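PDB 5V8C: transcriptional regulator from Actinomyces oris, which probably acts as a LytR-Cps2A-Psr phosphotransferase that attaches glycan to a cell wall-anchored surface protein of this Gram-positive bacterium. Local coordinates for residues P4-S16 with V98-L112. Residues are numbered along the deposited sequence; the frame is centred on the assembly and turned at random.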
ATOM      1  N   PRO A   4       0.515  -7.653 -18.271  1.00 91.54           N
ATOM      2  CA  PRO A   4       1.130  -6.689 -17.348  1.00 90.58           C
ATOM      3  C   PRO A   4       2.438  -6.123 -17.876  1.00 92.87           C
ATOM      4  O   PRO A   4       3.136  -6.801 -18.632  1.00 92.73           O
ATOM      5  CB  PRO A   4       1.363  -7.521 -16.082  1.00 92.27           C
ATOM      6  CG  PRO A   4       1.562  -8.907 -16.586  1.00 96.84           C
ATOM      7  CD  PRO A   4       0.633  -9.038 -17.765  1.00 92.84           C
ATOM      8  N   ALA A   5       2.796  -4.901 -17.437  1.00 87.95           N
ATOM      9  CA  ALA A   5       4.083  -4.298 -17.775  1.00 87.58           C
ATOM     10  C   ALA A   5       5.150  -5.028 -16.961  1.00 91.96           C
ATOM     11  O   ALA A   5       4.866  -5.511 -15.857  1.00 91.45           O
ATOM     12  CB  ALA A   5       4.082  -2.820 -17.425  1.00 88.22           C
ATOM     13  N   ARG A   6       6.344  -5.189 -17.527  1.00 88.47           N
ATOM     14  CA  ARG A   6       7.387  -5.923 -16.823  1.00 88.15           C
ATOM     15  C   ARG A   6       8.582  -5.054 -16.442  1.00 93.76           C
ATOM     16  O   ARG A   6       8.939  -4.115 -17.162  1.00 94.23           O
ATOM     17  CB  ARG A   6       7.828  -7.178 -17.596  1.00 87.19           C
ATOM     18  CG  ARG A   6       6.685  -8.034 -18.157  1.00 99.32           C
ATOM     19  CD  ARG A   6       5.687  -8.500 -17.110  1.00105.85           C
ATOM     20  NE  ARG A   6       6.241  -9.534 -16.242  1.00107.46           N
ATOM     21  CZ  ARG A   6       5.643 -10.693 -15.996  1.00117.96           C
ATOM     22  NH1 ARG A   6       4.465 -10.970 -16.542  1.00 97.22           N
ATOM     23  NH2 ARG A   6       6.219 -11.586 -15.205  1.00108.18           N
ATOM     24  N   VAL A   7       9.169  -5.348 -15.279  1.00 89.32           N
ATOM     25  CA  VAL A   7      10.344  -4.649 -14.791  1.00 89.05           C
ATOM     26  C   VAL A   7      11.357  -5.649 -14.278  1.00 94.17           C
ATOM     27  O   VAL A   7      11.002  -6.571 -13.548  1.00 93.33           O
ATOM     28  CB  VAL A   7      10.045  -3.535 -13.752  1.00 92.56           C
ATOM     29  CG1 VAL A   7       9.616  -2.246 -14.437  1.00 92.43           C
ATOM     30  CG2 VAL A   7       9.008  -3.982 -12.724  1.00 92.36           C
ATOM     31  N   ASP A   8      12.614  -5.493 -14.683  1.00 91.97           N
ATOM     32  CA  ASP A   8      13.654  -6.373 -14.182  1.00 92.18           C
ATOM     33  C   ASP A   8      14.055  -5.863 -12.801  1.00 94.23           C
ATOM     34  O   ASP A   8      14.419  -4.694 -12.657  1.00 94.33           O
ATOM     35  CB  ASP A   8      14.861  -6.416 -15.142  1.00 94.61           C
ATOM     36  CG  ASP A   8      14.542  -6.940 -16.534  1.00109.12           C
ATOM     37  OD1 ASP A   8      14.217  -8.147 -16.659  1.00109.55           O
ATOM     38  OD2 ASP A   8      14.677  -6.161 -17.505  1.00117.48           O
ATOM     39  N   ILE A   9      13.866  -6.699 -11.776  1.00 88.39           N
ATOM     40  CA  ILE A   9      14.260  -6.364 -10.417  1.00 87.42           C
ATOM     41  C   ILE A   9      15.101  -7.486  -9.853  1.00 89.12           C
ATOM     42  O   ILE A   9      14.724  -8.656  -9.963  1.00 87.88           O
ATOM     43  CB  ILE A   9      13.038  -5.988  -9.509  1.00 91.23           C
ATOM     44  CG1 ILE A   9      12.745  -4.484  -9.571  1.00 91.07           C
ATOM     45  CG2 ILE A   9      13.229  -6.421  -8.037  1.00 92.92           C
ATOM     46  CD1 ILE A   9      11.719  -4.146 -10.472  1.00 97.19           C
ATOM     47  N   ALA A  10      16.262  -7.134  -9.284  1.00 85.57           N
ATOM     48  CA  ALA A  10      17.128  -8.084  -8.597  1.00 84.80           C
ATOM     49  C   ALA A  10      16.585  -8.176  -7.177  1.00 89.01           C
ATOM     50  O   ALA A  10      16.750  -7.241  -6.382  1.00 91.00           O
ATOM     51  CB  ALA A  10      18.573  -7.597  -8.600  1.00 85.11           C
ATOM     52  N   MET A  11      15.865  -9.276  -6.901  1.00 83.15           N
ATOM     53  CA  MET A  11      15.253  -9.506  -5.599  0.60 82.50           C
ATOM     54  C   MET A  11      16.309  -9.680  -4.517  1.00 89.73           C
ATOM     55  O   MET A  11      17.367 -10.247  -4.776  1.00 90.83           O
ATOM     56  CB  MET A  11      14.283 -10.700  -5.630  0.60 84.11           C
ATOM     57  CG  MET A  11      12.967 -10.403  -6.337  0.60 86.67           C
ATOM     58  SD  MET A  11      12.051  -8.987  -5.665  0.60 89.43           S
ATOM     59  CE  MET A  11      10.698  -8.983  -6.719  0.60 85.94           C
ATOM     60  N   PRO A  12      16.080  -9.139  -3.287  1.00 88.41           N
ATOM     61  CA  PRO A  12      17.102  -9.282  -2.238  1.00 88.21           C
ATOM     62  C   PRO A  12      17.201 -10.716  -1.734  1.00 91.08           C
ATOM     63  O   PRO A  12      16.320 -11.529  -1.995  1.00 89.99           O
ATOM     64  CB  PRO A  12      16.603  -8.348  -1.116  1.00 89.97           C
ATOM     65  CG  PRO A  12      15.485  -7.571  -1.691  1.00 93.83           C
ATOM     66  CD  PRO A  12      14.902  -8.414  -2.767  1.00 89.52           C
ATOM     67  N   THR A  13      18.269 -11.015  -0.992  1.00 89.80           N
ATOM     68  CA  THR A  13      18.514 -12.319  -0.366  1.00 89.97           C
ATOM     69  C   THR A  13      18.430 -12.184   1.155  1.00 95.13           C
ATOM     70  O   THR A  13      18.729 -11.116   1.697  1.00 94.65           O
ATOM     71  CB  THR A  13      19.866 -12.922  -0.829  1.00 92.35           C
ATOM     72  OG1 THR A  13      20.936 -12.002  -0.561  1.00 92.94           O
ATOM     73  CG2 THR A  13      19.862 -13.316  -2.316  1.00 85.52           C
ATOM     74  N   THR A  14      17.991 -13.245   1.835  1.00 93.65           N
ATOM     75  CA  THR A  14      17.896 -13.269   3.294  1.00 94.70           C
ATOM     76  C   THR A  14      18.389 -14.588   3.873  1.00102.60           C
ATOM     77  O   THR A  14      18.384 -15.613   3.184  1.00101.86           O
ATOM     78  CB  THR A  14      16.471 -12.943   3.783  1.00 99.67           C
ATOM     79  OG1 THR A  14      16.523 -12.676   5.181  1.00 95.30           O
ATOM     80  CG2 THR A  14      15.468 -14.081   3.527  1.00 98.06           C
ATOM     81  N   SER A  15      18.776 -14.558   5.156  1.00102.01           N
ATOM     82  CA  SER A  15      19.182 -15.734   5.924  1.00102.77           C
ATOM     83  C   SER A  15      18.053 -16.104   6.898  1.00110.54           C
ATOM     84  O   SER A  15      18.120 -17.139   7.563  1.00111.01           O
ATOM     85  CB  SER A  15      20.483 -15.460   6.674  1.00104.27           C
ATOM     86  OG  SER A  15      20.466 -14.198   7.319  1.00109.39           O
ATOM     87  N   SER A  16      17.001 -15.263   6.947  1.00109.04           N
ATOM     88  CA  SER A  16      15.824 -15.426   7.803  1.00109.23           C
ATOM     89  C   SER A  16      14.970 -16.641   7.413  1.00115.55           C
ATOM     90  O   SER A  16      14.698 -16.851   6.226  1.00115.17           O
ATOM     91  CB  SER A  16      14.966 -14.163   7.761  1.00110.85           C
ATOM     92  OG  SER A  16      13.776 -14.291   8.523  1.00114.33           O
ATOM     93  N   VAL A  98      13.018  -1.486  -3.272  1.00 78.28           N
ATOM     94  CA  VAL A  98      13.216  -2.893  -2.910  1.00 79.49           C
ATOM     95  C   VAL A  98      14.498  -3.026  -2.045  1.00 89.32           C
ATOM     96  O   VAL A  98      14.467  -3.657  -0.984  1.00 91.11           O
ATOM     97  CB  VAL A  98      13.233  -3.799  -4.180  1.00 83.60           C
ATOM     98  CG1 VAL A  98      13.915  -5.132  -3.919  1.00 84.81           C
ATOM     99  CG2 VAL A  98      11.821  -4.026  -4.714  1.00 81.12           C
ATOM    100  N   ASN A  99      15.586  -2.360  -2.463  1.00 86.98           N
ATOM    101  CA  ASN A  99      16.849  -2.373  -1.743  1.00 89.21           C
ATOM    102  C   ASN A  99      16.778  -1.628  -0.410  1.00 93.01           C
ATOM    103  O   ASN A  99      17.257  -2.154   0.592  1.00 93.12           O
ATOM    104  CB  ASN A  99      17.974  -1.840  -2.627  1.00 93.29           C
ATOM    105  CG  ASN A  99      18.346  -2.756  -3.775  1.00103.38           C
ATOM    106  OD1 ASN A  99      17.884  -3.895  -3.886  1.00 98.12           O
ATOM    107  ND2 ASN A  99      19.187  -2.269  -4.668  1.00 91.99           N
ATOM    108  N   ALA A 100      16.149  -0.435  -0.385  1.00 89.14           N
ATOM    109  CA  ALA A 100      15.984   0.381   0.821  1.00 88.61           C
ATOM    110  C   ALA A 100      15.230  -0.360   1.930  1.00 92.13           C
ATOM    111  O   ALA A 100      15.710  -0.401   3.060  1.00 92.38           O
ATOM    112  CB  ALA A 100      15.281   1.688   0.488  1.00 87.66           C
ATOM    113  N   LEU A 101      14.086  -0.991   1.599  1.00 88.70           N
ATOM    114  CA  LEU A 101      13.286  -1.761   2.558  1.00 88.35           C
ATOM    115  C   LEU A 101      14.078  -2.885   3.228  1.00 97.76           C
ATOM    116  O   LEU A 101      13.905  -3.140   4.423  1.00 97.33           O
ATOM    117  CB  LEU A 101      12.020  -2.304   1.898  1.00 85.86           C
ATOM    118  CG  LEU A 101      10.950  -1.259   1.631  1.00 88.53           C
ATOM    119  CD1 LEU A 101       9.771  -1.871   0.962  1.00 86.25           C
ATOM    120  CD2 LEU A 101      10.528  -0.547   2.921  1.00 89.45           C
ATOM    121  N   CYS A 102      14.984  -3.510   2.465  1.00 97.98           N
ATOM    122  CA  CYS A 102      15.879  -4.546   2.954  1.00100.66           C
ATOM    123  C   CYS A 102      16.934  -3.980   3.928  1.00103.74           C
ATOM    124  O   CYS A 102      17.014  -4.425   5.073  1.00104.10           O
ATOM    125  CB  CYS A 102      16.533  -5.267   1.781  1.00103.50           C
ATOM    126  SG  CYS A 102      17.777  -6.487   2.268  1.00111.43           S
ATOM    127  N   THR A 103      17.748  -3.021   3.476  1.00 99.66           N
ATOM    128  CA  THR A 103      18.812  -2.469   4.313  1.00102.04           C
ATOM    129  C   THR A 103      18.290  -1.627   5.496  1.00106.54           C
ATOM    130  O   THR A 103      19.016  -1.440   6.471  1.00109.51           O
ATOM    131  CB  THR A 103      19.853  -1.691   3.481  1.00109.58           C
ATOM    132  OG1 THR A 103      19.363  -0.390   3.188  1.00112.78           O
ATOM    133  CG2 THR A 103      20.241  -2.392   2.203  1.00104.71           C
ATOM    134  N   GLY A 104      17.058  -1.131   5.395  1.00 99.73           N
ATOM    135  CA  GLY A 104      16.458  -0.268   6.405  1.00 98.19           C
ATOM    136  C   GLY A 104      15.464  -0.918   7.344  1.00100.63           C
ATOM    137  O   GLY A 104      15.375  -0.532   8.511  1.00101.46           O
ATOM    138  N   LEU A 105      14.668  -1.864   6.848  1.00 95.25           N
ATOM    139  CA  LEU A 105      13.673  -2.504   7.701  1.00 94.50           C
ATOM    140  C   LEU A 105      13.849  -4.004   7.795  1.00101.19           C
ATOM    141  O   LEU A 105      13.270  -4.630   8.682  1.00101.39           O
ATOM    142  CB  LEU A 105      12.245  -2.150   7.250  1.00 91.71           C
ATOM    143  CG  LEU A 105      11.818  -0.698   7.448  1.00 95.34           C
ATOM    144  CD1 LEU A 105      10.439  -0.458   6.879  1.00 92.67           C
ATOM    145  CD2 LEU A 105      11.891  -0.281   8.921  1.00 99.32           C
ATOM    146  N   GLY A 106      14.660  -4.557   6.896  1.00 99.28           N
ATOM    147  CA  GLY A 106      14.933  -5.985   6.818  1.00 99.56           C
ATOM    148  C   GLY A 106      13.835  -6.760   6.131  1.00100.99           C
ATOM    149  O   GLY A 106      13.643  -7.942   6.425  1.00101.66           O
ATOM    150  N   ILE A 107      13.090  -6.108   5.219  1.00 93.86           N
ATOM    151  CA  ILE A 107      12.028  -6.815   4.526  1.00 90.66           C
ATOM    152  C   ILE A 107      12.543  -7.323   3.157  1.00 92.73           C
ATOM    153  O   ILE A 107      12.773  -6.531   2.236  1.00 91.40           O
ATOM    154  CB  ILE A 107      10.634  -6.080   4.487  1.00 91.09           C
ATOM    155  CG1 ILE A 107      10.322  -5.419   3.132  1.00 90.81           C
ATOM    156  CG2 ILE A 107      10.430  -5.093   5.638  1.00 89.43           C
ATOM    157  CD1 ILE A 107       9.436  -6.284   2.257  1.00 97.80           C
ATOM    158  N   PRO A 108      12.763  -8.654   3.026  1.00 89.22           N
ATOM    159  CA  PRO A 108      13.216  -9.201   1.739  1.00 89.39           C
ATOM    160  C   PRO A 108      12.031  -9.461   0.803  1.00 90.50           C
ATOM    161  O   PRO A 108      11.260 -10.404   1.000  1.00 89.82           O
ATOM    162  CB  PRO A 108      13.962 -10.492   2.139  1.00 92.89           C
ATOM    163  CG  PRO A 108      13.645 -10.717   3.614  1.00 97.21           C
ATOM    164  CD  PRO A 108      12.576  -9.735   4.009  1.00 90.79           C
ATOM    165  N   THR A 109      11.882  -8.604  -0.209  1.00 84.78           N
ATOM    166  CA  THR A 109      10.809  -8.678  -1.191  1.00 82.23           C
ATOM    167  C   THR A 109      10.953  -9.911  -2.104  1.00 88.16           C
ATOM    168  O   THR A 109      11.981 -10.107  -2.745  1.00 88.50           O
ATOM    169  CB  THR A 109      10.717  -7.347  -1.943  1.00 82.63           C
ATOM    170  OG1 THR A 109      10.386  -6.334  -1.000  1.00 87.03           O
ATOM    171  CG2 THR A 109       9.680  -7.357  -3.049  1.00 77.65           C
ATOM    172  N   THR A 110       9.899 -10.727  -2.152  1.00 85.39           N
ATOM    173  CA  THR A 110       9.816 -11.948  -2.951  1.00 86.48           C
ATOM    174  C   THR A 110       9.147 -11.652  -4.309  1.00 89.09           C
ATOM    175  O   THR A 110       9.584 -12.176  -5.337  1.00 89.19           O
ATOM    176  CB  THR A 110       9.123 -13.035  -2.105  1.00 99.77           C
ATOM    177  OG1 THR A 110      10.020 -13.431  -1.067  1.00100.68           O
ATOM    178  CG2 THR A 110       8.719 -14.262  -2.908  1.00104.07           C
ATOM    179  N   HIS A 111       8.120 -10.777  -4.310  1.00 83.40           N
ATOM    180  CA  HIS A 111       7.376 -10.391  -5.510  1.00 81.81           C
ATOM    181  C   HIS A 111       7.098  -8.885  -5.518  1.00 85.05           C
ATOM    182  O   HIS A 111       7.091  -8.259  -4.460  1.00 85.19           O
ATOM    183  CB  HIS A 111       6.060 -11.175  -5.593  1.00 81.32           C
ATOM    184  CG  HIS A 111       6.236 -12.657  -5.588  1.00 86.04           C
ATOM    185  ND1 HIS A 111       6.705 -13.331  -6.697  1.00 89.15           N
ATOM    186  CD2 HIS A 111       5.994 -13.552  -4.604  1.00 88.45           C
ATOM    187  CE1 HIS A 111       6.719 -14.609  -6.362  1.00 89.86           C
ATOM    188  NE2 HIS A 111       6.309 -14.790  -5.107  1.00 89.68           N
ATOM    189  N   LEU A 112       6.854  -8.304  -6.699  1.00 79.37           N
ATOM    190  CA  LEU A 112       6.617  -6.871  -6.791  1.00 77.84           C
ATOM    191  C   LEU A 112       5.457  -6.516  -7.712  1.00 81.56           C
ATOM    192  O   LEU A 112       5.444  -6.923  -8.882  1.00 82.66           O
ATOM    193  CB  LEU A 112       7.892  -6.098  -7.204  1.00 78.81           C
ATOM    194  CG  LEU A 112       7.698  -4.565  -7.362  1.00 82.28           C
ATOM    195  CD1 LEU A 112       7.782  -3.838  -6.026  1.00 80.94           C
ATOM    196  CD2 LEU A 112       8.662  -3.977  -8.359  1.00 85.08           C
TER
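Pro-12 packs on helix 94-105, near the loop that leads from it to strand 111-115. Its CD packs on Val-98 CG1 at 3.6 Å, the two side chains crossing at about a right angle, and its CB rests 4.0 Å from Cys-102 SG. One helical turn separates Val-98 and Cys-102, and the compact, apolar proline ring covers both. Beside it, Met-11 in one of its two modelled conformers is bent at chi2 (-56°), which would fold the chain back over the backbone of 109-112: there SD lies near Thr-109 O and CE reaches Leu-112 CB (4.1 Å). A flexible, unbranched thioether suits this path over peptide groups. Farther toward the N-terminus, Ile-9 sets CD1 on Leu-112 CD2 at 3.7 Å, methyl against methyl, and Ile-9 also touches Pro-94 and Gln-95.

At the other end, Thr-14 sets CB and CG2 against the CG-CB edge of Pro-108, with CB 3.6 Å from CG. OG1 stands anti to the backbone N (chi1 -166°), where it accepts from Ser-16 N at 3.2 Å in an ST turn and also bonds Thr-287 O. An alanine here would keep CB on the proline but would probably leave Ser-16 N and Thr-287 O without this hydroxyl partner.

Farther out, Cys-102 forms a disulfide with Cys-288, whose strand 288-289 pairs antiparallel with 13-14, while 5-7 runs parallel to 226-228 at an edge of the mixed sheet. The N-terminal segment thus runs from this sheet edge to a two-stranded antiparallel sheet, packing on a helix-loop-strand connection of the LytR-Cps2A-Psr domain.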